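Local coordinates for protein histidine acid phosphatase (Bifidobacterium longum subsp. infantis, PDB 6RXD) that probably removes phosphate groups from inositol polyphosphates such as phytate, and from 2,3-bisphosphoglycerate, as a phosphatase of the MINPP type in the histidine acid phosphatase family, at residues Gly35-Glu40 with Val450-Gly455; Ala134-Gly139 with Asp186-His191; Ile370-Leu375 with Ala407-Leu412. All coordinates share one frame; numbering follows the deposited sequence.

Contact 1 of 3, residues Gly35-Glu40 with Val450-Gly455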
ATOM      1  N   GLY A  35      -2.324 -27.695 -16.481  1.00 17.82           N
ATOM      2  CA  GLY A  35      -2.090 -26.542 -17.337  1.00 19.94           C
ATOM      3  C   GLY A  35      -2.861 -25.336 -16.828  1.00 16.99           C
ATOM      4  O   GLY A  35      -3.840 -25.486 -16.091  1.00 14.68           O
ATOM      5  N   PRO A  36      -2.429 -24.131 -17.221  1.00 17.53           N
ATOM      6  CA  PRO A  36      -3.002 -22.894 -16.678  1.00 17.24           C
ATOM      7  C   PRO A  36      -4.443 -22.654 -17.133  1.00 18.94           C
ATOM      8  O   PRO A  36      -4.748 -22.854 -18.314  1.00 17.43           O
ATOM      9  CB  PRO A  36      -2.093 -21.811 -17.266  1.00 15.96           C
ATOM     10  CG  PRO A  36      -1.561 -22.417 -18.543  1.00 18.65           C
ATOM     11  CD  PRO A  36      -1.355 -23.866 -18.201  1.00 20.09           C
ATOM     12  N   ILE A  37      -5.317 -22.232 -16.217  1.00 12.84           N
ATOM     13  CA  ILE A  37      -6.681 -21.834 -16.595  1.00 14.45           C
ATOM     14  C   ILE A  37      -7.093 -20.430 -16.122  1.00 14.76           C
ATOM     15  O   ILE A  37      -8.060 -19.868 -16.627  1.00 15.85           O
ATOM     16  CB  ILE A  37      -7.746 -22.831 -16.109  1.00 16.62           C
ATOM     17  CG1 ILE A  37      -7.690 -22.985 -14.586  1.00 15.44           C
ATOM     18  CG2 ILE A  37      -7.573 -24.188 -16.797  1.00 21.01           C
ATOM     19  CD1 ILE A  37      -8.958 -23.611 -13.999  1.00 19.19           C
ATOM     20  N   TYR A  38      -6.385 -19.864 -15.146  1.00 14.69           N
ATOM     21  CA  TYR A  38      -6.812 -18.586 -14.589  1.00 14.06           C
ATOM     22  C   TYR A  38      -5.672 -17.929 -13.833  1.00 17.35           C
ATOM     23  O   TYR A  38      -4.801 -18.615 -13.298  1.00 14.48           O
ATOM     24  CB  TYR A  38      -8.020 -18.809 -13.654  1.00 12.15           C
ATOM     25  CG  TYR A  38      -8.616 -17.538 -13.082  1.00 14.26           C
ATOM     26  CD1 TYR A  38      -9.358 -16.667 -13.883  1.00 17.08           C
ATOM     27  CD2 TYR A  38      -8.451 -17.217 -11.736  1.00 13.18           C
ATOM     28  CE1 TYR A  38      -9.902 -15.491 -13.355  1.00 15.25           C
ATOM     29  CE2 TYR A  38      -8.994 -16.060 -11.203  1.00 17.27           C
ATOM     30  CZ  TYR A  38      -9.705 -15.201 -12.009  1.00 14.84           C
ATOM     31  OH  TYR A  38     -10.231 -14.046 -11.453  1.00 18.72           O
ATOM     32  N   THR A  39      -5.667 -16.602 -13.793  1.00 12.34           N
ATOM     33  CA  THR A  39      -4.784 -15.908 -12.857  1.00 13.03           C
ATOM     34  C   THR A  39      -5.481 -14.668 -12.320  1.00 12.80           C
ATOM     35  O   THR A  39      -6.407 -14.163 -12.944  1.00 14.91           O
ATOM     36  CB  THR A  39      -3.438 -15.538 -13.506  1.00 13.78           C
ATOM     37  OG1 THR A  39      -2.536 -15.052 -12.499  1.00 15.41           O
ATOM     38  CG2 THR A  39      -3.619 -14.474 -14.597  1.00 13.67           C
ATOM     39  N   GLU A  40      -5.064 -14.174 -11.157  1.00 11.54           N
ATOM     40  CA  GLU A  40      -5.708 -12.975 -10.626  1.00 10.70           C
ATOM     41  C   GLU A  40      -4.805 -12.253  -9.651  1.00 13.34           C
ATOM     42  O   GLU A  40      -3.828 -12.811  -9.165  1.00 12.69           O
ATOM     43  CB  GLU A  40      -7.031 -13.314  -9.944  1.00 12.52           C
ATOM     44  CG  GLU A  40      -6.881 -14.241  -8.762  1.00 13.82           C
ATOM     45  CD  GLU A  40      -8.186 -14.474  -8.057  1.00 14.65           C
ATOM     46  OE1 GLU A  40      -9.023 -13.548  -8.012  1.00 14.51           O
ATOM     47  OE2 GLU A  40      -8.386 -15.601  -7.557  1.00 15.87           O
ATOM     48  N   VAL A 450      -3.893 -20.349 -11.216  1.00 11.01           N
ATOM     49  CA  VAL A 450      -4.732 -21.534 -11.099  1.00 10.55           C
ATOM     50  C   VAL A 450      -4.545 -22.427 -12.310  1.00 14.74           C
ATOM     51  O   VAL A 450      -4.667 -21.973 -13.450  1.00 15.24           O
ATOM     52  CB  VAL A 450      -6.228 -21.162 -10.976  1.00 12.82           C
ATOM     53  CG1 VAL A 450      -7.082 -22.416 -10.755  1.00 13.49           C
ATOM     54  CG2 VAL A 450      -6.435 -20.176  -9.840  1.00 16.43           C
ATOM     55  N   TYR A 451      -4.230 -23.691 -12.056  1.00 12.88           N
ATOM     56  CA  TYR A 451      -4.036 -24.660 -13.124  1.00 13.19           C
ATOM     57  C   TYR A 451      -5.041 -25.793 -12.958  1.00 17.17           C
ATOM     58  O   TYR A 451      -5.622 -25.970 -11.883  1.00 15.37           O
ATOM     59  CB  TYR A 451      -2.622 -25.241 -13.065  1.00 13.74           C
ATOM     60  CG  TYR A 451      -1.497 -24.390 -13.631  1.00 15.93           C
ATOM     61  CD1 TYR A 451      -0.552 -24.952 -14.476  1.00 16.42           C
ATOM     62  CD2 TYR A 451      -1.364 -23.042 -13.313  1.00 12.25           C
ATOM     63  CE1 TYR A 451       0.501 -24.207 -14.978  1.00 21.26           C
ATOM     64  CE2 TYR A 451      -0.307 -22.285 -13.823  1.00 17.14           C
ATOM     65  CZ  TYR A 451       0.615 -22.876 -14.647  1.00 21.41           C
ATOM     66  OH  TYR A 451       1.665 -22.139 -15.154  1.00 22.13           O
ATOM     67  N   ALA A 452      -5.253 -26.568 -14.019  1.00 15.07           N
ATOM     68  CA  ALA A 452      -6.187 -27.687 -13.939  1.00 14.53           C
ATOM     69  C   ALA A 452      -5.687 -28.841 -14.775  1.00 15.63           C
ATOM     70  O   ALA A 452      -4.971 -28.639 -15.760  1.00 17.32           O
ATOM     71  CB  ALA A 452      -7.585 -27.264 -14.403  1.00 17.35           C
ATOM     72  N   ARG A 453      -6.055 -30.049 -14.367  1.00 14.49           N
ATOM     73  CA  ARG A 453      -5.802 -31.233 -15.174  1.00 16.15           C
ATOM     74  C   ARG A 453      -7.090 -31.559 -15.920  1.00 17.45           C
ATOM     75  O   ARG A 453      -8.169 -31.628 -15.311  1.00 20.57           O
ATOM     76  CB  ARG A 453      -5.383 -32.401 -14.278  1.00 17.25           C
ATOM     77  CG  ARG A 453      -5.209 -33.709 -15.019  1.00 20.78           C
ATOM     78  CD  ARG A 453      -4.752 -34.814 -14.091  1.00 19.73           C
ATOM     79  NE  ARG A 453      -4.533 -36.068 -14.813  1.00 21.81           N
ATOM     80  CZ  ARG A 453      -4.138 -37.197 -14.237  1.00 25.62           C
ATOM     81  NH1 ARG A 453      -3.927 -37.238 -12.927  1.00 23.97           N
ATOM     82  NH2 ARG A 453      -3.965 -38.292 -14.971  1.00 25.40           N
ATOM     83  N   LYS A 454      -6.983 -31.748 -17.237  1.00 20.62           N
ATOM     84  CA  LYS A 454      -8.151 -31.955 -18.089  1.00 25.63           C
ATOM     85  C   LYS A 454      -8.781 -33.341 -17.971  1.00 24.35           C
ATOM     86  O   LYS A 454      -8.109 -34.324 -17.654  1.00 25.47           O
ATOM     87  CB  LYS A 454      -7.783 -31.702 -19.554  1.00 32.20           C
ATOM     88  CG  LYS A 454      -8.024 -30.280 -20.022  1.00 45.94           C
ATOM     89  CD  LYS A 454      -7.569 -30.090 -21.466  1.00 55.85           C
ATOM     90  CE  LYS A 454      -8.111 -28.791 -22.049  1.00 57.99           C
ATOM     91  NZ  LYS A 454      -9.593 -28.826 -22.137  1.00 59.56           N
ATOM     92  N   GLY A 455     -10.084 -33.405 -18.235  1.00 31.40           N
ATOM     93  CA  GLY A 455     -10.784 -34.673 -18.296  1.00 32.34           C
ATOM     94  C   GLY A 455     -11.461 -35.092 -17.007  1.00 30.29           C
ATOM     95  O   GLY A 455     -11.464 -34.366 -16.009  1.00 32.15           O
TER
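Ile37 turns its CG1 branch to lie between the backbone N and the carbonyl carbon (chi1 58°), which brings it against Val450, whose CG1 stands anti to the backbone N. CG1 of Ile37 and CG1 of Val450 meet at 3.9 Å. CG2 of Ile37 reaches the CB of Ala452 at 3.9 Å, and Ile37 CD1 lies near Val450 CG1 and Ala452 CB, so one branched chain covers two residues of strand 445-453.

The strands pair antiparallel, but Ile37 and Tyr38 both face Val450, a classic beta bulge. Val450 O therefore accepts two N-H groups: Ile37 N lies in the carbonyl plane, 2.9 Å from Val450 O and almost straight, and Tyr38 N lies 3.2 Å from Val450 O, more bent. Val450 N donates to Tyr38 O. Beyond the bulge Gly35 and Ala452 form a hydrogen-bonded pair, with Gly35 O accepting from Ala452 N at 2.7 Å.

Pro36 has no N-H to offer, which suits its non-hydrogen-bonded place opposite Tyr451. The proline ring lies over one face of the tyrosine, its CA above the ring centre: Pro36 CB makes a CH-pi contact 4.0 Å from the Tyr451 centroid, and Pro36 CD rests 3.7 Å from Tyr451 CE1. CG2 of Val450 comes to the edge of the Tyr38 ring.

Tyr451 also meets Trp492 edge to face, while helix 120-129 packs on Pro36 through Leu122. Helix 372-386 supplies Thr381 to Tyr38 OH, which also bonds Thr394 of strand 391-398, so this bulged part of the central sheet packs against helices 120-129 and 372-386.

Contact 2 of 3, residues Ala134-Gly139 with Asp186-His191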
ATOM      1  N   ALA A 134     -10.328  -9.026 -17.070  1.00 17.02           N
ATOM      2  CA  ALA A 134     -11.096  -7.996 -16.359  1.00 14.20           C
ATOM      3  C   ALA A 134     -10.169  -7.125 -15.538  1.00 16.52           C
ATOM      4  O   ALA A 134      -9.425  -7.635 -14.704  1.00 15.42           O
ATOM      5  CB  ALA A 134     -12.154  -8.635 -15.460  1.00 17.26           C
ATOM      6  N   TYR A 135     -10.204  -5.817 -15.785  1.00 15.32           N
ATOM      7  CA  TYR A 135      -9.450  -4.857 -14.984  1.00 14.23           C
ATOM      8  C   TYR A 135     -10.405  -4.184 -14.017  1.00 14.60           C
ATOM      9  O   TYR A 135     -11.499  -3.777 -14.406  1.00 16.31           O
ATOM     10  CB  TYR A 135      -8.815  -3.794 -15.889  1.00 14.88           C
ATOM     11  CG  TYR A 135      -7.591  -4.261 -16.642  1.00 17.83           C
ATOM     12  CD1 TYR A 135      -6.361  -4.353 -16.003  1.00 18.27           C
ATOM     13  CD2 TYR A 135      -7.657  -4.590 -17.993  1.00 22.89           C
ATOM     14  CE1 TYR A 135      -5.234  -4.769 -16.679  1.00 19.22           C
ATOM     15  CE2 TYR A 135      -6.523  -5.015 -18.682  1.00 21.87           C
ATOM     16  CZ  TYR A 135      -5.321  -5.096 -18.012  1.00 20.61           C
ATOM     17  OH  TYR A 135      -4.184  -5.509 -18.667  1.00 28.36           O
ATOM     18  N   GLN A 136     -10.007  -4.072 -12.754  1.00 14.73           N
ATOM     19  CA  GLN A 136     -10.865  -3.440 -11.758  1.00 14.06           C
ATOM     20  C   GLN A 136     -10.079  -2.482 -10.897  1.00 14.77           C
ATOM     21  O   GLN A 136      -8.899  -2.705 -10.640  1.00 15.08           O
ATOM     22  CB  GLN A 136     -11.506  -4.490 -10.847  1.00 15.10           C
ATOM     23  CG  GLN A 136     -12.389  -5.482 -11.585  1.00 16.29           C
ATOM     24  CD  GLN A 136     -13.045  -6.488 -10.653  1.00 19.50           C
ATOM     25  OE1 GLN A 136     -12.821  -6.478  -9.440  1.00 20.60           O
ATOM     26  NE2 GLN A 136     -13.855  -7.368 -11.224  1.00 16.99           N
ATOM     27  N   SER A 137     -10.739  -1.416 -10.457  1.00 13.63           N
ATOM     28  CA  SER A 137     -10.159  -0.551  -9.434  1.00 13.46           C
ATOM     29  C   SER A 137     -11.215  -0.117  -8.422  1.00 15.51           C
ATOM     30  O   SER A 137     -12.399  -0.365  -8.607  1.00 16.57           O
ATOM     31  CB  SER A 137      -9.467   0.658 -10.063  1.00 26.40           C
ATOM     32  OG  SER A 137     -10.312   1.782 -10.056  0.90 27.80           O
ATOM     33  N   SER A 138     -10.770   0.507  -7.334  1.00 14.43           N
ATOM     34  CA  SER A 138     -11.677   1.024  -6.326  1.00 12.83           C
ATOM     35  C   SER A 138     -12.481   2.187  -6.890  1.00 16.87           C
ATOM     36  O   SER A 138     -13.540   2.532  -6.360  1.00 19.60           O
ATOM     37  CB  SER A 138     -10.871   1.518  -5.132  1.00 12.52           C
ATOM     38  OG  SER A 138     -10.009   2.564  -5.539  1.00 16.73           O
ATOM     39  N   GLY A 139     -11.963   2.813  -7.945  1.00 18.76           N
ATOM     40  CA  GLY A 139     -12.592   4.006  -8.498  1.00 15.13           C
ATOM     41  C   GLY A 139     -11.802   5.241  -8.115  1.00 18.07           C
ATOM     42  O   GLY A 139     -12.091   6.357  -8.568  1.00 22.21           O
ATOM     43  N   ASP A 186     -16.819  -2.545  -3.418  1.00 17.33           N
ATOM     44  CA  ASP A 186     -17.196  -3.524  -2.405  1.00 16.56           C
ATOM     45  C   ASP A 186     -16.037  -4.461  -2.113  1.00 16.41           C
ATOM     46  O   ASP A 186     -15.894  -4.961  -1.001  1.00 17.08           O
ATOM     47  CB  ASP A 186     -18.408  -4.348  -2.842  1.00 14.60           C
ATOM     48  CG  ASP A 186     -19.679  -3.527  -2.907  1.00 28.70           C
ATOM     49  OD1 ASP A 186     -19.663  -2.375  -2.429  1.00 27.60           O
ATOM     50  OD2 ASP A 186     -20.693  -4.046  -3.425  1.00 31.50           O
ATOM     51  N   THR A 187     -15.202  -4.695  -3.113  1.00 14.42           N
ATOM     52  CA  THR A 187     -14.055  -5.578  -2.892  1.00 14.62           C
ATOM     53  C   THR A 187     -12.742  -4.817  -2.790  1.00 16.25           C
ATOM     54  O   THR A 187     -11.758  -5.361  -2.307  1.00 14.52           O
ATOM     55  CB  THR A 187     -13.911  -6.635  -3.998  1.00 16.22           C
ATOM     56  OG1 THR A 187     -13.628  -5.985  -5.237  1.00 16.27           O
ATOM     57  CG2 THR A 187     -15.183  -7.477  -4.137  1.00 15.89           C
ATOM     58  N   LEU A 188     -12.721  -3.568  -3.250  1.00 12.26           N
ATOM     59  CA  LEU A 188     -11.480  -2.807  -3.273  1.00 16.59           C
ATOM     60  C   LEU A 188     -11.532  -1.505  -2.468  1.00 16.95           C
ATOM     61  O   LEU A 188     -10.575  -0.733  -2.469  1.00 14.04           O
ATOM     62  CB  LEU A 188     -11.064  -2.515  -4.718  1.00 14.25           C
ATOM     63  CG  LEU A 188     -10.945  -3.755  -5.622  1.00 13.33           C
ATOM     64  CD1 LEU A 188     -10.715  -3.342  -7.074  1.00 15.96           C
ATOM     65  CD2 LEU A 188      -9.809  -4.660  -5.152  1.00 11.75           C
ATOM     66  N   TYR A 189     -12.646  -1.270  -1.786  1.00 13.36           N
ATOM     67  CA  TYR A 189     -12.755  -0.125  -0.885  1.00 13.73           C
ATOM     68  C   TYR A 189     -13.752  -0.473   0.214  1.00 16.89           C
ATOM     69  O   TYR A 189     -14.644   0.311   0.540  1.00 16.40           O
ATOM     70  CB  TYR A 189     -13.210   1.115  -1.657  1.00 14.99           C
ATOM     71  CG  TYR A 189     -12.613   2.423  -1.178  1.00 12.22           C
ATOM     72  CD1 TYR A 189     -13.364   3.319  -0.415  1.00 14.16           C
ATOM     73  CD2 TYR A 189     -11.312   2.777  -1.510  1.00 14.02           C
ATOM     74  CE1 TYR A 189     -12.824   4.524   0.004  1.00 17.47           C
ATOM     75  CE2 TYR A 189     -10.761   3.985  -1.093  1.00 16.84           C
ATOM     76  CZ  TYR A 189     -11.527   4.852  -0.344  1.00 18.73           C
ATOM     77  OH  TYR A 189     -10.984   6.041   0.075  1.00 23.90           O
ATOM     78  N   PHE A 190     -13.582  -1.663   0.790  1.00 15.73           N
ATOM     79  CA  PHE A 190     -14.539  -2.206   1.753  1.00 14.47           C
ATOM     80  C   PHE A 190     -14.456  -1.547   3.120  1.00 15.15           C
ATOM     81  O   PHE A 190     -15.275  -1.827   3.997  1.00 16.13           O
ATOM     82  CB  PHE A 190     -14.349  -3.730   1.900  1.00 12.49           C
ATOM     83  CG  PHE A 190     -12.904  -4.166   1.968  1.00 13.28           C
ATOM     84  CD1 PHE A 190     -12.116  -3.882   3.091  1.00 14.42           C
ATOM     85  CD2 PHE A 190     -12.338  -4.863   0.914  1.00 13.01           C
ATOM     86  CE1 PHE A 190     -10.775  -4.280   3.144  1.00 12.57           C
ATOM     87  CE2 PHE A 190     -11.002  -5.260   0.959  1.00 11.94           C
ATOM     88  CZ  PHE A 190     -10.224  -4.970   2.077  1.00 12.93           C
ATOM     89  N   HIS A 191     -13.477  -0.665   3.299  1.00 14.18           N
ATOM     90  CA  HIS A 191     -13.184  -0.108   4.617  1.00 15.33           C
ATOM     91  C   HIS A 191     -13.976   1.172   4.893  1.00 19.08           C
ATOM     92  O   HIS A 191     -13.953   1.691   6.006  1.00 18.00           O
ATOM     93  CB  HIS A 191     -11.677   0.137   4.767  1.00 16.99           C
ATOM     94  CG  HIS A 191     -11.121   1.085   3.747  1.00 15.01           C
ATOM     95  ND1 HIS A 191     -11.013   0.764   2.412  1.00 15.80           N
ATOM     96  CD2 HIS A 191     -10.677   2.357   3.874  1.00 17.14           C
ATOM     97  CE1 HIS A 191     -10.506   1.802   1.757  1.00 15.85           C
ATOM     98  NE2 HIS A 191     -10.298   2.779   2.620  1.00 16.77           N
TER
HETATM   99  O   HOH W   1     -12.941  -7.828  -7.185  1.00 17.19           O
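Ser138, just past the end of strand 132-137, comes within 4.9 Å of Leu188, CA to CA, where helix 185-188 gives out and Tyr189 leaves helical geometry. No direct hydrogen bond joins the segments.

Leu188 supplies the apolar part. With CG beside the backbone N (chi1 -55°), it lays its CD1 along the strand, Leu188 CD1 being 3.5 Å from Ser137 C and 4.0 Å from Gln136 CB; a long branched chain suits this buried stretch of backbone. The small CB of Ser138 fits 3.5 Å from Leu188 O and also touches CD2 of the Tyr189 ring, which carries His191 CE1 over one face.

Polar ends meet through water. Gln136, extended beyond CG, holds its OE1 2.6 Å from a water that donates to it, and the same water accepts from Thr187 OG1 at 2.8 Å. Ser137 OG accepts from Gly139 N, closing an ST turn, and also bonds Thr144.

Ser138 OG bonds His399, which heads the His-Ala-Glu signature of this subfamily, and Tyr189 meets the same imidazole edge to face. The chemistry implies a mostly apolar joint, with one water bridging Gln136 and Thr187, and the Ser138 bond and Tyr189 ring probably help to position His399.

Contact 3 of 3, residues Ile370-Leu375 with Ala407-Leu412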
ATOM      1  N   ILE A 370     -12.912  -7.251   7.608  1.00 15.19           N
ATOM      2  CA  ILE A 370     -13.480  -6.425   6.549  1.00 11.44           C
ATOM      3  C   ILE A 370     -12.999  -6.840   5.160  1.00 12.42           C
ATOM      4  O   ILE A 370     -13.633  -6.510   4.160  1.00 14.21           O
ATOM      5  CB  ILE A 370     -13.175  -4.926   6.769  1.00 13.72           C
ATOM      6  CG1 ILE A 370     -11.672  -4.664   6.833  1.00 14.28           C
ATOM      7  CG2 ILE A 370     -13.845  -4.436   8.046  1.00 16.88           C
ATOM      8  CD1 ILE A 370     -11.319  -3.173   6.654  1.00 14.71           C
ATOM      9  N   ALA A 371     -11.879  -7.561   5.093  1.00 15.20           N
ATOM     10  CA  ALA A 371     -11.329  -7.949   3.792  1.00 12.08           C
ATOM     11  C   ALA A 371     -12.031  -9.185   3.224  1.00 13.87           C
ATOM     12  O   ALA A 371     -11.716  -9.630   2.123  1.00 14.35           O
ATOM     13  CB  ALA A 371      -9.816  -8.178   3.877  1.00 14.03           C
ATOM     14  N   GLN A 372     -12.975  -9.742   3.975  1.00 13.05           N
ATOM     15  CA  GLN A 372     -13.682 -10.939   3.516  1.00 14.84           C
ATOM     16  C   GLN A 372     -14.314 -10.835   2.113  1.00 15.18           C
ATOM     17  O   GLN A 372     -14.223 -11.789   1.345  1.00 16.94           O
ATOM     18  CB  GLN A 372     -14.714 -11.401   4.547  1.00 19.36           C
ATOM     19  CG  GLN A 372     -15.249 -12.816   4.296  1.00 17.62           C
ATOM     20  CD  GLN A 372     -14.170 -13.873   4.430  1.00 22.10           C
ATOM     21  OE1 GLN A 372     -13.403 -13.877   5.394  1.00 24.60           O
ATOM     22  NE2 GLN A 372     -14.087 -14.762   3.446  1.00 22.12           N
ATOM     23  N   PRO A 373     -14.926  -9.683   1.762  1.00 15.28           N
ATOM     24  CA  PRO A 373     -15.489  -9.599   0.406  1.00 14.74           C
ATOM     25  C   PRO A 373     -14.437  -9.792  -0.682  1.00 15.59           C
ATOM     26  O   PRO A 373     -14.773 -10.300  -1.759  1.00 13.34           O
ATOM     27  CB  PRO A 373     -16.027  -8.166   0.331  1.00 15.61           C
ATOM     28  CG  PRO A 373     -16.286  -7.777   1.746  1.00 25.37           C
ATOM     29  CD  PRO A 373     -15.328  -8.537   2.603  1.00 16.49           C
ATOM     30  N   LEU A 374     -13.200  -9.368  -0.430  1.00 14.17           N
ATOM     31  CA  LEU A 374     -12.142  -9.524  -1.426  1.00 14.79           C
ATOM     32  C   LEU A 374     -11.684 -10.977  -1.498  1.00 11.35           C
ATOM     33  O   LEU A 374     -11.510 -11.538  -2.589  1.00 13.30           O
ATOM     34  CB  LEU A 374     -10.955  -8.613  -1.111  1.00 12.11           C
ATOM     35  CG  LEU A 374      -9.780  -8.735  -2.087  1.00 11.63           C
ATOM     36  CD1 LEU A 374     -10.216  -8.445  -3.522  1.00 12.58           C
ATOM     37  CD2 LEU A 374      -8.670  -7.781  -1.655  1.00 13.20           C
ATOM     38  N   LEU A 375     -11.496 -11.596  -0.338  1.00 12.04           N
ATOM     39  CA  LEU A 375     -11.159 -13.017  -0.292  1.00 13.13           C
ATOM     40  C   LEU A 375     -12.283 -13.844  -0.924  1.00 16.43           C
ATOM     41  O   LEU A 375     -12.016 -14.769  -1.690  1.00 14.79           O
ATOM     42  CB  LEU A 375     -10.884 -13.469   1.145  1.00 12.09           C
ATOM     43  CG  LEU A 375     -10.560 -14.958   1.324  1.00 13.83           C
ATOM     44  CD1 LEU A 375      -9.438 -15.394   0.379  1.00 18.24           C
ATOM     45  CD2 LEU A 375     -10.171 -15.212   2.775  1.00 17.75           C
ATOM     46  N   ALA A 407      -3.989  -9.063   3.947  1.00 10.20           N
ATOM     47  CA  ALA A 407      -2.831  -9.826   4.443  1.00 12.29           C
ATOM     48  C   ALA A 407      -3.089 -10.465   5.805  1.00 11.74           C
ATOM     49  O   ALA A 407      -2.695 -11.602   6.051  1.00 11.09           O
ATOM     50  CB  ALA A 407      -1.589  -8.925   4.511  1.00 11.34           C
ATOM     51  N   ALA A 408      -3.740  -9.723   6.697  1.00 10.84           N
ATOM     52  CA  ALA A 408      -4.038 -10.234   8.025  1.00 13.08           C
ATOM     53  C   ALA A 408      -5.070 -11.358   7.955  1.00 11.54           C
ATOM     54  O   ALA A 408      -4.948 -12.369   8.666  1.00 12.85           O
ATOM     55  CB  ALA A 408      -4.517  -9.102   8.946  1.00 15.26           C
ATOM     56  N   LEU A 409      -6.075 -11.199   7.095  1.00 10.94           N
ATOM     57  CA  LEU A 409      -7.120 -12.226   6.961  1.00  9.30           C
ATOM     58  C   LEU A 409      -6.549 -13.509   6.351  1.00 11.40           C
ATOM     59  O   LEU A 409      -6.909 -14.615   6.767  1.00 13.94           O
ATOM     60  CB  LEU A 409      -8.270 -11.694   6.107  1.00 13.72           C
ATOM     61  CG  LEU A 409      -9.489 -12.611   6.021  1.00 14.14           C
ATOM     62  CD1 LEU A 409     -10.163 -12.725   7.362  1.00 19.80           C
ATOM     63  CD2 LEU A 409     -10.447 -11.997   5.000  1.00 18.61           C
ATOM     64  N   LEU A 410      -5.661 -13.361   5.371  1.00 11.12           N
ATOM     65  CA  LEU A 410      -5.007 -14.508   4.736  1.00 13.31           C
ATOM     66  C   LEU A 410      -3.915 -15.112   5.603  1.00 18.38           C
ATOM     67  O   LEU A 410      -3.490 -16.245   5.366  1.00 16.08           O
ATOM     68  CB  LEU A 410      -4.369 -14.102   3.402  1.00 10.66           C
ATOM     69  CG  LEU A 410      -5.280 -14.038   2.184  1.00 16.47           C
ATOM     70  CD1 LEU A 410      -4.517 -13.467   0.997  1.00 21.82           C
ATOM     71  CD2 LEU A 410      -5.781 -15.443   1.872  1.00 17.65           C
ATOM     72  N   GLY A 411      -3.429 -14.350   6.577  1.00 14.05           N
ATOM     73  CA  GLY A 411      -2.334 -14.834   7.408  1.00 12.30           C
ATOM     74  C   GLY A 411      -1.021 -14.886   6.648  1.00 12.30           C
ATOM     75  O   GLY A 411      -0.215 -15.799   6.848  1.00 13.69           O
ATOM     76  N   LEU A 412      -0.813 -13.899   5.775  1.00 11.36           N
ATOM     77  CA  LEU A 412       0.421 -13.788   5.001  1.00 11.05           C
ATOM     78  C   LEU A 412       1.609 -13.519   5.920  1.00 10.66           C
ATOM     79  O   LEU A 412       1.451 -13.012   7.030  1.00 10.67           O
ATOM     80  CB  LEU A 412       0.289 -12.654   3.976  1.00  8.63           C
ATOM     81  CG  LEU A 412      -0.753 -12.845   2.878  1.00 14.46           C
ATOM     82  CD1 LEU A 412      -0.704 -11.681   1.875  1.00 13.38           C
ATOM     83  CD2 LEU A 412      -0.508 -14.170   2.175  1.00 18.45           C
TER
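Leu409 gives the largest apolar part of this contact, its CD2 methyl projecting from helix 400-410 into the first turn of helix 372-386. Set anti to the backbone N (chi1 -174°), its CG carries Leu409 CD2 to within 4.0 Å of Ala371 CB and 3.9 Å of Leu375 CD2. The short side chain of Ala371 lets this branched end come close to the backbone. Leu375 divides its branches, CD1 meeting CD2 of Leu410 at 4.0 Å, so neighbouring leucines on one helix grip a single leucine on the other.

The polar approach lies over hydrocarbon. Gln372, bent at chi2 (65°), crosses Leu409 at about a right angle and brings its OE1 3.5 Å from Leu409 CD2, a van der Waals contact; NE2 instead bonds Asp376, one turn along.

Backbone bonds begin one helix and end the other. Ala371 O accepts from Leu374 N and Leu375 N. At the C-terminal end of helix 400-410, Leu412 N reaches back to Ala407 O at 3.0 Å, with a weak bond to Ala408 O from Gly411 N, whose positive phi suits glycine.

This Schellman motif closes one arm of a helix-strand-helix unit whose strand, 391-398, belongs to the central sheet of the histidine phosphatase fold.

Contacts 1 and 2 both reach the central mixed sheet, with strand 391-398 lying between strands 34-44 and 132-137. Their centres are 25 Å apart and they do not touch. Contact 1 sits near the start of strand 34-44, away from the annotated sites, whereas contact 2 lies at the C-terminal end of its parallel strand, the side where histidine phosphatases typically hold their phosphate pocket. Contacts 2 and 3 are direct neighbours, centres 14 Å apart: the Phe190 ring packs on the start of 370-375, Phe190 CZ lying 3.6 Å from Ala371 CA. Helix 372-386 ties all three together, touching contacts 1 and 2 and supplying, with its first turn, most of the 370-375 side of contact 3.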